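Probable GGDEF family protein (Chromobacterium violaceum, PDB 3NJA) is of unknown function, but its PAS domain probably senses a signal for a GGDEF module, a type that usually makes cyclic di-GMP. Local coordinates at residues I102-Q105 / Q109-H112. Sequence-based numbering, arbitrary orientation.
Sequences IQRQ and QVDH
Gln103 faces both Asp111 and His112 across a classic beta bulge, set just before the turn of the antiparallel hairpin that joins strands 93-104 and 110-119 of the PAS fold. Its carbonyl oxygen takes two amide hydrogens, both in the carbonyl plane: Asp111 N lies 2.7 Å from Gln103 O, and His112 N reaches the same oxygen at 3.2 Å with the straighter N-H...O angle, 161°. Gln103 N returns a bond to His112 O, completing a hydrogen-bonded pair. Beyond the bulge the register has slipped by one residue, so Arg104 sits opposite Val110 as a non-hydrogen-bonded pair, and the bond from Gln105 N to Gln109 O (2.8 Å) closes the end nearest the turn. That same Gln109 O also receives a CA-H...O contact from Arg104 CA at 3.3 Å.

The bulge turns the Asp111 CB toward the facing strand, where it rests 3.4 Å from Gln103 O. With CG anti to the backbone N (chi1 -169°), the carboxylate comes close to the Gln105 amide, NE2 to OD2 3.1 Å, the two planes only 13° apart. His112 ND1 makes a weak bond to Asp111 OD1.

Ile102 CG2 touches Val110 CB and also lies over the centre of one face of the Arg104 guanidinium, whose chain runs extended from CG to NE. This group is held by backbone oxygens: NH1 bonds Gly108 O in the turn, NH2 Val74 O of the second subunit. The sheet itself continues into that subunit through His112, whose ring meets His24 of the neighbouring chain. At the start of 102-105, Ile102 N donates a hydrogen bond to Asp77 OD1.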
ATOM      1  N   ILE B 102      -0.536  -1.412  12.349  1.00 54.84           N
ATOM      2  CA  ILE B 102       0.095  -0.400  13.182  1.00 51.05           C
ATOM      3  C   ILE B 102      -0.948   0.490  13.837  1.00 56.46           C
ATOM      4  O   ILE B 102      -1.978   0.780  13.247  1.00 61.03           O
ATOM      5  CB  ILE B 102       1.012   0.485  12.352  1.00 52.33           C
ATOM      6  CG1 ILE B 102       1.796  -0.378  11.367  1.00 50.54           C
ATOM      7  CG2 ILE B 102       1.910   1.335  13.259  1.00 48.74           C
ATOM      8  CD1 ILE B 102       2.806   0.393  10.564  1.00 50.50           C
ATOM      9  N   GLN B 103      -0.676   0.926  15.057  1.00 56.84           N
ATOM     10  CA  GLN B 103      -1.598   1.791  15.773  1.00 45.22           C
ATOM     11  C   GLN B 103      -0.802   2.929  16.384  1.00 55.37           C
ATOM     12  O   GLN B 103       0.012   2.719  17.298  1.00 54.09           O
ATOM     13  CB  GLN B 103      -2.375   1.009  16.838  1.00 54.19           C
ATOM     14  CG  GLN B 103      -2.198   1.501  18.276  1.00 71.48           C
ATOM     15  CD  GLN B 103      -3.493   2.021  18.883  1.00 92.30           C
ATOM     16  OE1 GLN B 103      -3.498   2.572  19.988  1.00100.16           O
ATOM     17  NE2 GLN B 103      -4.599   1.853  18.161  1.00 93.15           N
ATOM     18  N   ARG B 104      -1.019   4.133  15.857  1.00 59.13           N
ATOM     19  CA  ARG B 104      -0.206   5.277  16.241  1.00 60.79           C
ATOM     20  C   ARG B 104      -0.896   6.140  17.273  1.00 66.56           C
ATOM     21  O   ARG B 104      -2.068   5.946  17.579  1.00 65.45           O
ATOM     22  CB  ARG B 104       0.156   6.110  15.017  1.00 57.38           C
ATOM     23  CG  ARG B 104       0.988   5.347  14.023  1.00 60.29           C
ATOM     24  CD  ARG B 104       1.474   6.241  12.921  1.00 62.98           C
ATOM     25  NE  ARG B 104       2.113   5.485  11.851  1.00 58.50           N
ATOM     26  CZ  ARG B 104       3.378   5.079  11.880  1.00 57.21           C
ATOM     27  NH1 ARG B 104       4.135   5.347  12.940  1.00 52.28           N
ATOM     28  NH2 ARG B 104       3.886   4.411  10.849  1.00 48.22           N
ATOM     29  N   GLN B 105      -0.139   7.075  17.828  1.00 72.29           N
ATOM     30  CA  GLN B 105      -0.693   8.087  18.699  1.00 77.01           C
ATOM     31  C   GLN B 105      -0.836   9.304  17.812  1.00 87.82           C
ATOM     32  O   GLN B 105      -0.200   9.359  16.755  1.00 89.36           O
ATOM     33  CB  GLN B 105       0.267   8.361  19.843  1.00 76.41           C
ATOM     34  CG  GLN B 105       0.894   7.088  20.398  1.00 87.66           C
ATOM     35  CD  GLN B 105       1.590   7.309  21.725  1.00 90.04           C
ATOM     36  OE1 GLN B 105       2.572   8.054  21.810  1.00 88.63           O
ATOM     37  NE2 GLN B 105       1.080   6.664  22.774  1.00 86.80           N
ATOM     38  N   GLN B 109       3.997   8.564  16.658  1.00 68.05           N
ATOM     39  CA  GLN B 109       4.604   7.525  17.470  1.00 72.00           C
ATOM     40  C   GLN B 109       3.763   6.260  17.459  1.00 71.11           C
ATOM     41  O   GLN B 109       2.550   6.308  17.692  1.00 69.92           O
ATOM     42  CB  GLN B 109       4.718   8.014  18.905  1.00 75.19           C
ATOM     43  CG  GLN B 109       5.896   7.453  19.651  1.00 83.45           C
ATOM     44  CD  GLN B 109       6.631   8.536  20.403  1.00 95.98           C
ATOM     45  OE1 GLN B 109       7.719   8.311  20.935  1.00100.10           O
ATOM     46  NE2 GLN B 109       6.039   9.734  20.445  1.00 91.30           N
ATOM     47  N   VAL B 110       4.397   5.119  17.206  1.00 62.84           N
ATOM     48  CA  VAL B 110       3.630   3.882  17.183  1.00 59.46           C
ATOM     49  C   VAL B 110       3.403   3.360  18.592  1.00 60.87           C
ATOM     50  O   VAL B 110       4.346   3.107  19.335  1.00 71.36           O
ATOM     51  CB  VAL B 110       4.244   2.812  16.270  1.00 56.07           C
ATOM     52  CG1 VAL B 110       5.736   3.068  16.077  1.00 65.36           C
ATOM     53  CG2 VAL B 110       3.950   1.422  16.831  1.00 51.58           C
ATOM     54  N   ASP B 111       2.133   3.232  18.954  1.00 65.09           N
ATOM     55  CA  ASP B 111       1.741   2.790  20.284  1.00 72.97           C
ATOM     56  C   ASP B 111       1.814   1.266  20.390  1.00 66.43           C
ATOM     57  O   ASP B 111       2.457   0.727  21.282  1.00 56.37           O
ATOM     58  CB  ASP B 111       0.324   3.277  20.594  1.00 84.37           C
ATOM     59  CG  ASP B 111      -0.054   3.080  22.048  1.00 96.08           C
ATOM     60  OD1 ASP B 111      -1.056   2.382  22.309  1.00100.79           O
ATOM     61  OD2 ASP B 111       0.649   3.623  22.929  1.00 98.16           O
ATOM     62  N   HIS B 112       1.138   0.590  19.469  1.00 66.34           N
ATOM     63  CA  HIS B 112       1.123  -0.857  19.413  1.00 64.10           C
ATOM     64  C   HIS B 112       1.170  -1.307  17.973  1.00 65.69           C
ATOM     65  O   HIS B 112       0.686  -0.619  17.076  1.00 75.66           O
ATOM     66  CB  HIS B 112      -0.168  -1.408  20.017  1.00 77.66           C
ATOM     67  CG  HIS B 112      -0.272  -1.235  21.498  1.00 94.44           C
ATOM     68  ND1 HIS B 112      -0.904  -0.154  22.077  1.00 98.47           N
ATOM     69  CD2 HIS B 112       0.162  -2.012  22.519  1.00101.31           C
ATOM     70  CE1 HIS B 112      -0.845  -0.269  23.394  1.00104.28           C
ATOM     71  NE2 HIS B 112      -0.204  -1.387  23.688  1.00106.91           N
TER